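Local structure of triacylglycerol lipase (Clostridium botulinum, 5AH1) at residues F60-P65 with A444-N449; E108-S113 with W439-A444; I188-Q193 with T318-Q323; L194-S199 with G217-H222. The protein hydrolyses ester bonds, probably those of triacylglycerols and also of synthetic polyesters, as a zinc-binding alpha/beta-hydrolase. All blocks are in the same frame, centred on the assembly; numbering follows the deposited sequence. Where two conformers were deposited one is given.

Interaction 1: F60-P65 with A444-N449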
# COMPACT_ATOMS: atom_id res chain seq x y z
N PHE A 60 15.43 -12.32 -5.92
CA PHE A 60 15.34 -12.10 -4.49
C PHE A 60 16.78 -12.07 -3.97
O PHE A 60 17.58 -12.92 -4.33
CB PHE A 60 14.48 -13.17 -3.83
CG PHE A 60 14.18 -12.86 -2.41
CD1 PHE A 60 13.14 -12.00 -2.10
CD2 PHE A 60 14.93 -13.40 -1.38
CE1 PHE A 60 12.86 -11.66 -0.79
CE2 PHE A 60 14.66 -13.07 -0.06
CZ PHE A 60 13.61 -12.21 0.23
N PRO A 61 17.13 -11.09 -3.14
CA PRO A 61 18.56 -10.80 -2.94
C PRO A 61 19.30 -11.61 -1.88
O PRO A 61 20.52 -11.60 -1.90
CB PRO A 61 18.56 -9.33 -2.53
CG PRO A 61 17.26 -9.18 -1.82
CD PRO A 61 16.29 -10.00 -2.60
N VAL A 62 18.60 -12.27 -0.97
CA VAL A 62 19.27 -12.92 0.16
C VAL A 62 18.65 -14.27 0.45
O VAL A 62 17.51 -14.56 0.09
CB VAL A 62 19.21 -12.04 1.44
CG1 VAL A 62 19.89 -10.71 1.21
CG2 VAL A 62 17.78 -11.82 1.89
N GLU A 63 19.46 -15.11 1.09
CA GLU A 63 18.96 -16.33 1.70
C GLU A 63 18.57 -16.03 3.14
O GLU A 63 19.08 -15.08 3.76
CB GLU A 63 20.02 -17.44 1.66
CG GLU A 63 20.27 -18.04 0.27
CD GLU A 63 19.11 -18.91 -0.24
OE1 GLU A 63 18.63 -19.79 0.52
OE2 GLU A 63 18.69 -18.72 -1.40
N PHE A 64 17.65 -16.81 3.67
CA PHE A 64 17.28 -16.66 5.06
C PHE A 64 18.50 -16.91 5.94
O PHE A 64 19.33 -17.77 5.64
CB PHE A 64 16.14 -17.62 5.44
CG PHE A 64 15.57 -17.33 6.79
CD1 PHE A 64 14.62 -16.33 6.94
CD2 PHE A 64 16.01 -18.00 7.91
CE1 PHE A 64 14.11 -16.02 8.19
CE2 PHE A 64 15.51 -17.69 9.16
CZ PHE A 64 14.56 -16.69 9.29
N PRO A 65 18.65 -16.13 7.03
CA PRO A 65 19.84 -16.32 7.88
C PRO A 65 20.10 -17.76 8.30
O PRO A 65 19.19 -18.47 8.74
CB PRO A 65 19.53 -15.45 9.10
CG PRO A 65 18.66 -14.38 8.59
CD PRO A 65 17.82 -15.01 7.51
N ALA A 444 8.14 -15.70 0.00
CA ALA A 444 7.24 -16.52 0.80
C ALA A 444 8.04 -17.60 1.52
O ALA A 444 7.81 -17.88 2.69
CB ALA A 444 6.16 -17.16 -0.06
N SER A 445 8.97 -18.23 0.80
CA SER A 445 9.85 -19.23 1.40
C SER A 445 10.64 -18.61 2.57
O SER A 445 10.72 -19.19 3.66
CB SER A 445 10.81 -19.82 0.37
OG SER A 445 10.12 -20.60 -0.59
N PHE A 446 11.21 -17.43 2.34
CA PHE A 446 11.96 -16.71 3.35
C PHE A 446 11.10 -16.53 4.61
O PHE A 446 11.52 -16.87 5.71
CB PHE A 446 12.43 -15.37 2.75
CG PHE A 446 13.23 -14.49 3.69
CD1 PHE A 446 12.61 -13.66 4.60
CD2 PHE A 446 14.62 -14.45 3.60
CE1 PHE A 446 13.34 -12.83 5.44
CE2 PHE A 446 15.35 -13.62 4.43
CZ PHE A 446 14.72 -12.81 5.35
N LEU A 447 9.88 -16.00 4.44
CA LEU A 447 9.01 -15.73 5.57
C LEU A 447 8.64 -16.99 6.37
O LEU A 447 8.42 -16.95 7.59
CB LEU A 447 7.75 -15.01 5.10
CG LEU A 447 7.96 -13.59 4.57
CD1 LEU A 447 6.66 -13.06 3.96
CD2 LEU A 447 8.45 -12.63 5.65
N SER A 448 8.56 -18.13 5.68
CA SER A 448 8.21 -19.40 6.33
C SER A 448 9.26 -19.87 7.35
O SER A 448 8.96 -20.73 8.19
CB SER A 448 7.99 -20.50 5.29
OG SER A 448 9.22 -21.08 4.87
N ASN A 449 10.46 -19.31 7.30
CA ASN A 449 11.50 -19.67 8.25
C ASN A 449 11.41 -18.93 9.58
O ASN A 449 12.07 -19.32 10.53
CB ASN A 449 12.89 -19.43 7.68
CG ASN A 449 13.17 -20.28 6.48
OD1 ASN A 449 13.34 -21.50 6.57
ND2 ASN A 449 13.25 -19.64 5.33

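Interaction 2: E108-S113 with W439-A444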
# COMPACT_ATOMS: atom_id res chain seq x y z
N GLU A 108 -2.17 -17.02 -7.25
CA GLU A 108 -2.29 -18.38 -7.77
C GLU A 108 -0.92 -19.06 -7.82
O GLU A 108 -0.79 -20.22 -7.44
CB GLU A 108 -2.95 -18.36 -9.16
CG GLU A 108 -3.44 -19.74 -9.65
CD GLU A 108 -2.34 -20.60 -10.27
OE1 GLU A 108 -1.38 -20.05 -10.83
OE2 GLU A 108 -2.47 -21.85 -10.20
N LYS A 109 0.09 -18.33 -8.28
CA LYS A 109 1.44 -18.88 -8.39
C LYS A 109 1.99 -19.26 -7.02
O LYS A 109 2.64 -20.30 -6.86
CB LYS A 109 2.37 -17.88 -9.08
CG LYS A 109 2.00 -17.56 -10.51
CD LYS A 109 1.92 -18.80 -11.39
CE LYS A 109 1.59 -18.43 -12.83
NZ LYS A 109 1.53 -19.62 -13.72
N LEU A 110 1.73 -18.42 -6.03
CA LEU A 110 2.17 -18.70 -4.68
C LEU A 110 1.49 -19.95 -4.14
O LEU A 110 2.15 -20.86 -3.65
CB LEU A 110 1.88 -17.49 -3.79
CG LEU A 110 2.87 -16.34 -3.98
CD1 LEU A 110 2.29 -15.01 -3.48
CD2 LEU A 110 4.17 -16.67 -3.27
N ASN A 111 0.17 -20.02 -4.24
CA ASN A 111 -0.54 -21.21 -3.78
C ASN A 111 -0.09 -22.47 -4.51
O ASN A 111 0.06 -23.52 -3.89
CB ASN A 111 -2.04 -21.02 -3.90
CG ASN A 111 -2.60 -20.12 -2.81
OD1 ASN A 111 -2.57 -20.47 -1.64
ND2 ASN A 111 -3.09 -18.96 -3.19
N ALA A 112 0.16 -22.36 -5.80
CA ALA A 112 0.56 -23.53 -6.59
C ALA A 112 1.92 -24.08 -6.16
O ALA A 112 2.21 -25.27 -6.33
CB ALA A 112 0.56 -23.19 -8.07
N SER A 113 2.76 -23.20 -5.62
CA SER A 113 4.10 -23.59 -5.19
C SER A 113 4.18 -23.84 -3.68
O SER A 113 5.27 -23.92 -3.12
CB SER A 113 5.14 -22.57 -5.64
OG SER A 113 4.82 -21.25 -5.24
N TRP A 439 10.48 -13.85 -7.42
CA TRP A 439 10.83 -13.02 -6.27
C TRP A 439 9.83 -13.25 -5.14
O TRP A 439 10.22 -13.48 -3.98
CB TRP A 439 10.87 -11.55 -6.68
CG TRP A 439 11.41 -10.59 -5.64
CD1 TRP A 439 12.66 -10.05 -5.60
CD2 TRP A 439 10.69 -10.00 -4.54
NE1 TRP A 439 12.78 -9.20 -4.53
CE2 TRP A 439 11.59 -9.15 -3.86
CE3 TRP A 439 9.38 -10.12 -4.05
CZ2 TRP A 439 11.23 -8.44 -2.72
CZ3 TRP A 439 9.03 -9.41 -2.92
CH2 TRP A 439 9.94 -8.58 -2.27
N TYR A 440 8.54 -13.21 -5.47
CA TYR A 440 7.52 -13.43 -4.46
C TYR A 440 7.52 -14.85 -3.89
O TYR A 440 7.32 -15.03 -2.68
CB TYR A 440 6.13 -13.06 -5.00
CG TYR A 440 5.91 -11.58 -5.01
CD1 TYR A 440 6.27 -10.81 -6.10
CD2 TYR A 440 5.37 -10.94 -3.90
CE1 TYR A 440 6.09 -9.44 -6.10
CE2 TYR A 440 5.18 -9.57 -3.89
CZ TYR A 440 5.55 -8.83 -4.99
OH TYR A 440 5.36 -7.47 -4.96
N MET A 441 7.76 -15.85 -4.73
CA MET A 441 7.84 -17.23 -4.24
C MET A 441 9.03 -17.39 -3.28
O MET A 441 8.90 -18.03 -2.23
CB MET A 441 7.89 -18.21 -5.41
CG MET A 441 6.51 -18.27 -6.11
SD MET A 441 6.37 -19.40 -7.47
CE MET A 441 7.34 -18.52 -8.67
N ASP A 442 10.17 -16.80 -3.63
CA ASP A 442 11.33 -16.83 -2.76
C ASP A 442 11.08 -16.07 -1.47
O ASP A 442 11.56 -16.47 -0.42
CB ASP A 442 12.58 -16.29 -3.47
CG ASP A 442 13.15 -17.27 -4.48
OD1 ASP A 442 12.73 -18.45 -4.50
OD2 ASP A 442 14.04 -16.85 -5.26
N TYR A 443 10.34 -14.97 -1.53
CA TYR A 443 10.05 -14.22 -0.31
C TYR A 443 9.12 -15.02 0.59
O TYR A 443 9.30 -15.02 1.81
CB TYR A 443 9.43 -12.86 -0.61
CG TYR A 443 9.40 -11.90 0.57
CD1 TYR A 443 10.42 -11.88 1.51
CD2 TYR A 443 8.37 -10.99 0.70
CE1 TYR A 443 10.41 -10.99 2.56
CE2 TYR A 443 8.36 -10.09 1.75
CZ TYR A 443 9.37 -10.09 2.67
OH TYR A 443 9.41 -9.18 3.71
N ALA A 444 8.14 -15.70 0.00
CA ALA A 444 7.24 -16.52 0.80
C ALA A 444 8.04 -17.60 1.52
O ALA A 444 7.81 -17.88 2.69
CB ALA A 444 6.16 -17.16 -0.06

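Interaction 3: I188-Q193 with T318-Q323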
# COMPACT_ATOMS: atom_id res chain seq x y z
N ILE A 188 -1.42 -2.04 6.82
CA ILE A 188 -1.12 -3.25 7.60
C ILE A 188 -0.41 -2.92 8.91
O ILE A 188 -0.62 -3.60 9.92
CB ILE A 188 -0.36 -4.35 6.78
CG1 ILE A 188 1.01 -3.87 6.30
CG2 ILE A 188 -1.23 -4.78 5.61
CD1 ILE A 188 1.84 -4.96 5.64
N ARG A 189 0.40 -1.86 8.92
CA ARG A 189 0.98 -1.39 10.19
C ARG A 189 -0.14 -1.00 11.14
O ARG A 189 -0.09 -1.28 12.33
CB ARG A 189 1.91 -0.21 9.96
CG ARG A 189 3.27 -0.54 9.33
CD ARG A 189 4.02 0.73 8.92
NE ARG A 189 4.05 1.69 10.02
CZ ARG A 189 3.92 3.01 9.88
NH1 ARG A 189 3.94 3.55 8.68
NH2 ARG A 189 3.84 3.76 10.96
N THR A 190 -1.13 -0.30 10.60
CA THR A 190 -2.25 0.25 11.38
C THR A 190 -3.12 -0.89 11.94
O THR A 190 -3.49 -0.89 13.11
CB THR A 190 -3.11 1.20 10.52
OG1 THR A 190 -2.27 2.25 10.03
CG2 THR A 190 -4.26 1.82 11.30
N LEU A 191 -3.43 -1.88 11.11
CA LEU A 191 -4.18 -3.03 11.60
C LEU A 191 -3.42 -3.73 12.72
O LEU A 191 -4.01 -4.10 13.73
CB LEU A 191 -4.44 -4.03 10.46
CG LEU A 191 -5.16 -5.30 10.91
CD1 LEU A 191 -6.60 -5.02 11.23
CD2 LEU A 191 -5.08 -6.41 9.87
N THR A 192 -2.11 -3.90 12.56
CA THR A 192 -1.32 -4.61 13.56
C THR A 192 -1.32 -3.84 14.89
O THR A 192 -1.46 -4.41 15.97
CB THR A 192 0.11 -4.86 13.04
OG1 THR A 192 0.03 -5.65 11.84
CG2 THR A 192 0.93 -5.59 14.07
N GLN A 193 -1.28 -2.51 14.81
CA GLN A 193 -1.33 -1.64 15.98
C GLN A 193 -2.66 -1.81 16.71
O GLN A 193 -2.71 -2.00 17.93
CB GLN A 193 -1.14 -0.19 15.56
CG GLN A 193 -1.33 0.80 16.70
CD GLN A 193 -0.25 0.74 17.73
OE1 GLN A 193 0.91 0.42 17.44
NE2 GLN A 193 -0.62 1.03 18.96
N THR A 318 2.83 8.70 14.89
CA THR A 318 2.86 9.02 16.31
C THR A 318 2.08 8.02 17.17
O THR A 318 2.23 8.03 18.39
CB THR A 318 2.36 10.45 16.60
OG1 THR A 318 0.97 10.53 16.30
CG2 THR A 318 3.17 11.48 15.84
N TRP A 319 1.31 7.13 16.55
CA TRP A 319 0.60 6.10 17.32
C TRP A 319 0.69 4.69 16.73
O TRP A 319 0.44 3.73 17.45
CB TRP A 319 -0.86 6.49 17.56
CG TRP A 319 -1.74 6.47 16.35
CD1 TRP A 319 -1.85 7.43 15.39
CD2 TRP A 319 -2.64 5.41 15.96
NE1 TRP A 319 -2.76 7.03 14.42
CE2 TRP A 319 -3.26 5.79 14.76
CE3 TRP A 319 -2.96 4.17 16.53
CZ2 TRP A 319 -4.18 4.98 14.11
CZ3 TRP A 319 -3.90 3.38 15.89
CH2 TRP A 319 -4.49 3.78 14.69
N VAL A 320 1.05 4.57 15.46
CA VAL A 320 1.17 3.26 14.84
C VAL A 320 2.62 2.81 14.95
O VAL A 320 3.47 3.20 14.15
CB VAL A 320 0.65 3.26 13.38
CG1 VAL A 320 0.88 1.92 12.72
CG2 VAL A 320 -0.83 3.61 13.35
N LYS A 321 2.90 1.97 15.95
CA LYS A 321 4.27 1.58 16.27
C LYS A 321 4.54 0.14 15.90
O LYS A 321 3.63 -0.68 15.76
CB LYS A 321 4.57 1.79 17.75
CG LYS A 321 3.91 0.83 18.70
CD LYS A 321 4.25 1.11 20.15
CE LYS A 321 5.51 0.43 20.59
NZ LYS A 321 5.67 0.57 22.07
N ALA A 322 5.83 -0.15 15.73
CA ALA A 322 6.27 -1.53 15.53
C ALA A 322 6.09 -2.28 16.84
O ALA A 322 6.66 -1.90 17.87
CB ALA A 322 7.74 -1.57 15.10
N GLN A 323 5.28 -3.33 16.80
CA GLN A 323 5.00 -4.14 17.99
C GLN A 323 6.16 -5.09 18.28
O GLN A 323 6.81 -5.58 17.36
CB GLN A 323 3.70 -4.90 17.75
CG GLN A 323 2.49 -3.97 17.61
CD GLN A 323 2.19 -3.23 18.90
OE1 GLN A 323 2.25 -3.81 19.99
NE2 GLN A 323 1.88 -1.95 18.80
O HOH W 1 2.45 -2.07 13.63
O HOH W 2 4.99 1.19 12.73

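Interaction 4: L194-S199 with G217-H222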
# COMPACT_ATOMS: atom_id res chain seq x y z
N LEU A 194 -3.75 -1.72 15.96
CA LEU A 194 -5.08 -1.84 16.54
C LEU A 194 -5.31 -3.24 17.13
O LEU A 194 -5.82 -3.37 18.24
CB LEU A 194 -6.15 -1.51 15.50
CG LEU A 194 -6.26 -0.01 15.15
CD1 LEU A 194 -7.18 0.20 13.97
CD2 LEU A 194 -6.76 0.81 16.35
N LEU A 195 -4.96 -4.28 16.40
CA LEU A 195 -5.12 -5.63 16.93
C LEU A 195 -4.40 -5.77 18.27
O LEU A 195 -4.96 -6.26 19.24
CB LEU A 195 -4.61 -6.68 15.95
CG LEU A 195 -5.50 -6.94 14.73
CD1 LEU A 195 -4.74 -7.80 13.73
CD2 LEU A 195 -6.81 -7.60 15.13
N SER A 196 -3.18 -5.27 18.33
CA SER A 196 -2.34 -5.46 19.50
C SER A 196 -2.78 -4.60 20.68
O SER A 196 -2.86 -5.08 21.80
CB SER A 196 -0.89 -5.13 19.16
OG SER A 196 -0.37 -5.95 18.12
N GLU A 197 -3.07 -3.33 20.41
CA GLU A 197 -3.28 -2.37 21.49
C GLU A 197 -4.67 -1.73 21.54
O GLU A 197 -4.99 -1.06 22.51
CB GLU A 197 -2.22 -1.27 21.43
CG GLU A 197 -0.80 -1.79 21.61
CD GLU A 197 0.18 -0.69 21.98
OE1 GLU A 197 0.04 -0.11 23.07
OE2 GLU A 197 1.08 -0.39 21.17
N GLY A 198 -5.48 -1.94 20.51
CA GLY A 198 -6.79 -1.32 20.47
C GLY A 198 -6.79 0.19 20.28
O GLY A 198 -5.78 0.77 19.87
N SER A 199 -7.94 0.82 20.55
CA SER A 199 -8.11 2.26 20.46
C SER A 199 -8.74 2.78 21.74
O SER A 199 -9.87 2.41 22.07
CB SER A 199 -9.01 2.61 19.28
OG SER A 199 -9.50 3.93 19.43
N GLY A 217 -5.15 -6.71 22.52
CA GLY A 217 -4.82 -8.01 23.06
C GLY A 217 -4.74 -9.13 22.05
O GLY A 217 -4.65 -10.29 22.44
N LYS A 218 -4.74 -8.81 20.76
CA LYS A 218 -4.70 -9.81 19.70
C LYS A 218 -3.33 -9.81 19.04
O LYS A 218 -2.84 -8.76 18.61
CB LYS A 218 -5.81 -9.56 18.68
CG LYS A 218 -7.18 -9.68 19.28
CD LYS A 218 -8.28 -9.14 18.38
CE LYS A 218 -9.60 -9.00 19.12
NZ LYS A 218 -9.49 -8.06 20.28
N HIS A 219 -2.74 -11.00 18.96
CA HIS A 219 -1.39 -11.20 18.42
C HIS A 219 -1.47 -12.16 17.24
O HIS A 219 -0.96 -13.27 17.27
CB HIS A 219 -0.48 -11.67 19.55
CG HIS A 219 -0.51 -10.72 20.70
ND1 HIS A 219 0.05 -9.46 20.63
CD2 HIS A 219 -1.13 -10.79 21.90
CE1 HIS A 219 -0.18 -8.82 21.76
NE2 HIS A 219 -0.89 -9.60 22.55
N TRP A 220 -2.14 -11.68 16.20
CA TRP A 220 -2.51 -12.48 15.04
C TRP A 220 -1.51 -12.36 13.89
O TRP A 220 -1.63 -13.07 12.90
CB TRP A 220 -3.84 -11.99 14.50
CG TRP A 220 -5.03 -12.20 15.39
CD1 TRP A 220 -5.06 -12.82 16.61
CD2 TRP A 220 -6.37 -11.82 15.09
NE1 TRP A 220 -6.35 -12.84 17.08
CE2 TRP A 220 -7.17 -12.24 16.17
CE3 TRP A 220 -6.98 -11.17 14.01
CZ2 TRP A 220 -8.56 -12.03 16.19
CZ3 TRP A 220 -8.34 -10.96 14.03
CH2 TRP A 220 -9.12 -11.38 15.13
N ILE A 221 -0.58 -11.41 14.01
CA ILE A 221 0.29 -11.02 12.91
C ILE A 221 1.73 -11.41 13.24
O ILE A 221 2.30 -10.95 14.21
CB ILE A 221 0.23 -9.50 12.67
CG1 ILE A 221 -1.24 -9.02 12.57
CG2 ILE A 221 1.03 -9.17 11.45
CD1 ILE A 221 -2.06 -9.71 11.51
N HIS A 222 2.31 -12.31 12.44
CA HIS A 222 3.68 -12.72 12.66
C HIS A 222 4.69 -11.76 12.03
O HIS A 222 5.76 -11.51 12.59
CB HIS A 222 3.91 -14.14 12.14
CG HIS A 222 5.14 -14.78 12.69
ND1 HIS A 222 5.45 -14.75 14.03
CD2 HIS A 222 6.12 -15.49 12.09
CE1 HIS A 222 6.57 -15.42 14.23
NE2 HIS A 222 7.01 -15.86 13.07
O HOH W 3 -7.81 -5.86 19.20
O HOH W 4 1.20 -8.23 18.27

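Interaction 1: F60-P65 with A444-N449
Phe446 and Phe64 form a T-shaped pair at the heart of an aromatic cluster completed by Phe60, and through it the extended segment 60-65 is laid along the C-terminal end of helix 437-448 in this alpha/beta-hydrolase. CD1 at the edge of the Phe64 ring points at the middle of one face of Phe446, 3.8 Å from Phe446 CE2. The ring centroids lie 5.0 Å apart and the planes are inclined at 68°. Phe446 extends from the helix with CG anti to its backbone N (chi1 -180°), a reach that carries the ring out to the neighbouring segment. Phe60 approaches Phe446 in a less regular way: its CE2 meets Phe446 CD2 at 3.9 Å, with the two planes oblique to each other. Val62 adds CG2 to the same ring, again 3.9 Å from Phe446 CE2. Tyr443 and Trp439, about one and two helical turns before Phe446, also pack against Phe60 and thus extend the aromatic patch along the helix. Leu447, on another side of the helix, reaches His177 and Ile179 of the central sheet. The Phe64 ring is sandwiched between Pro65 CD on one face and Asn449 on the other. Asn449 is steadied by a hydrogen bond from ND2 to Phe446 O (3.3 Å), a carbonyl that also accepts from Asn449 N. Asn449 CB itself sits over the centre of the Phe64 ring as a CH-pi contact, 3.3 Å from the ring centroid and 5° from its normal.

Interaction 2: E108-S113 with W439-A444
Leu110 and Met441 mark the closest backbone approach of a helix-helix contact between the last turns of helix 106-112 and the middle of helix 437-448, two helices outside the central sheet of the fold. The short axes pass 9.8 Å apart at a crossing angle of -47°, and no hydrogen bond links the two segments, so side-chain packing carries the interface. One methyl does most of the work: Leu110 CD2 enters the surface of the partner helix, 3.6 Å from Tyr440 O, 3.8 Å from Ala444 CB and 4.0 Å from Met441 CG. Its neighbours are thus spaced about one turn along helix 437-448, and the methyl lies against both backbone and side chains. The side chain of Tyr440 contributes little more than its CB here, since its hydroxyl runs off to bond Ile429 O. At the end of helix 106-112 the thioether of Met441 meets a polar group instead. Ser113 OG lies 3.3 Å from Met441 SD, in the position between its own backbone N and carbonyl carbon (chi1 53°). From there the hydroxyl also lies near the carbonyl oxygens of Lys109 and Leu110, in the last turn of its helix. Helix 106-112 connects parallel strands 80-83 and 117-120, making this a beta-alpha-beta crossover helix packed against the C-terminal helix, a pairing on one face of the sheet that is familiar from the alpha/beta-hydrolase fold.

Interaction 3: I188-Q193 with T318-Q323
Gln193 OE1 accepts the backbone N-H of Lys321 in a nearly straight hydrogen bond (2.9 Å, 164°), the donor standing above the carbonyl plane. A second, weak bond reaches the same oxygen from Gln323 NE2, whose stronger partner is Glu197. A bend at chi2 (69°) folds the Gln193 amide back to meet this loop backbone. Arg189 makes the other direct link: NH2 donates to Val320 O at 3.3 Å, with the acceptor in the guanidinium plane. Asn317 and Asn231 hold the same guanidinium from outside the two segments. Two waters add bridges on the Arg189 side, one molecule accepting from Arg189 NE and donating to Val320 O, another donating to the carbonyls of Arg189 and Lys321. Beneath this polar layer Val320 CG1 presses on the helix, 3.4 Å from Arg189 O and 3.6 Å from Arg189 CB. The Trp319 ring crosses the helix side chains at a slant, its CZ3 3.7 Å from Gln193 CG and its CH2 3.9 Å from Thr190 CG2. The loop leading into strand 327-331 is thereby fastened to helix 183-197, which packs against strand 221-227 through Ile188, Arg189 and Thr192 and against helix 128-140 through Ile188, Thr190 and Leu191.

Interaction 4: L194-S199 with G217-H222
Ser196 O and Leu195 O, two carbonyls in the last turn of helix 183-197, accept backbone N-H groups from the returning chain. Gly217 N meets Ser196 O in an almost straight bond (2.9 Å, 174°), and Lys218 N meets Leu195 O at 3.0 Å; both donors stand above the carbonyl planes. Lys218 O in turn takes a CA-H...O contact from Ser196 CA (3.5 Å). The carbonyl end of the helix is thus partly satisfied by a loop rather than by further helical turns. Beside these bonds the two branches of Leu195 divide their contacts. CD2 lies over one face of the Trp220 indole as a CH-pi contact, 4.1 Å from the centroid of the six-membered ring, while CD1 touches Ile221 CG1 at 3.9 Å. Two waters sit here: one accepts from Lys218 NZ and lies 2.9 Å from Leu195 O, to which it probably donates, and another donates to Ser196 OG while also bonding His219 ND1 at 2.9 Å. Further out, Pro212 O holds Lys218 NZ and Thr192 O bonds Ser196 OG. Gly217 turns with positive phi (86°), a conformation that suits glycine. Ile221 opens strand 221-227 and rests on Ile176 and Leu178 of the adjacent strand 176-181; helix 183-197, which lies between these neighbouring parallel strands in the chain, belongs to the beta-alpha-beta crossover that joins them, and Trp220 reaches across to Tyr136 and Val140 on helix 128-140.

Overall arrangement
Helix 437-448 serves interactions 1 and 2, which share Ala444 and have centres 12 Å apart; helix 183-197 serves interactions 3 and 4, centred 9 Å apart and joined by Gln323 and Glu197. The two pairs stand about 24 to 27 Å from each other, centre to centre, on opposite faces of the central parallel sheet, as helices flank the sheet in alpha/beta-hydrolases. Along the chain each contact from 1 to 4 is enclosed by the one before it, so interaction 1 ties the loop ahead of the first strand, 80-83, to the last helix. Helix 183-197 follows Ser182 of a probable nucleophile elbow, and interactions 3 and 4 lie on the middle and the C-terminal end of that helix.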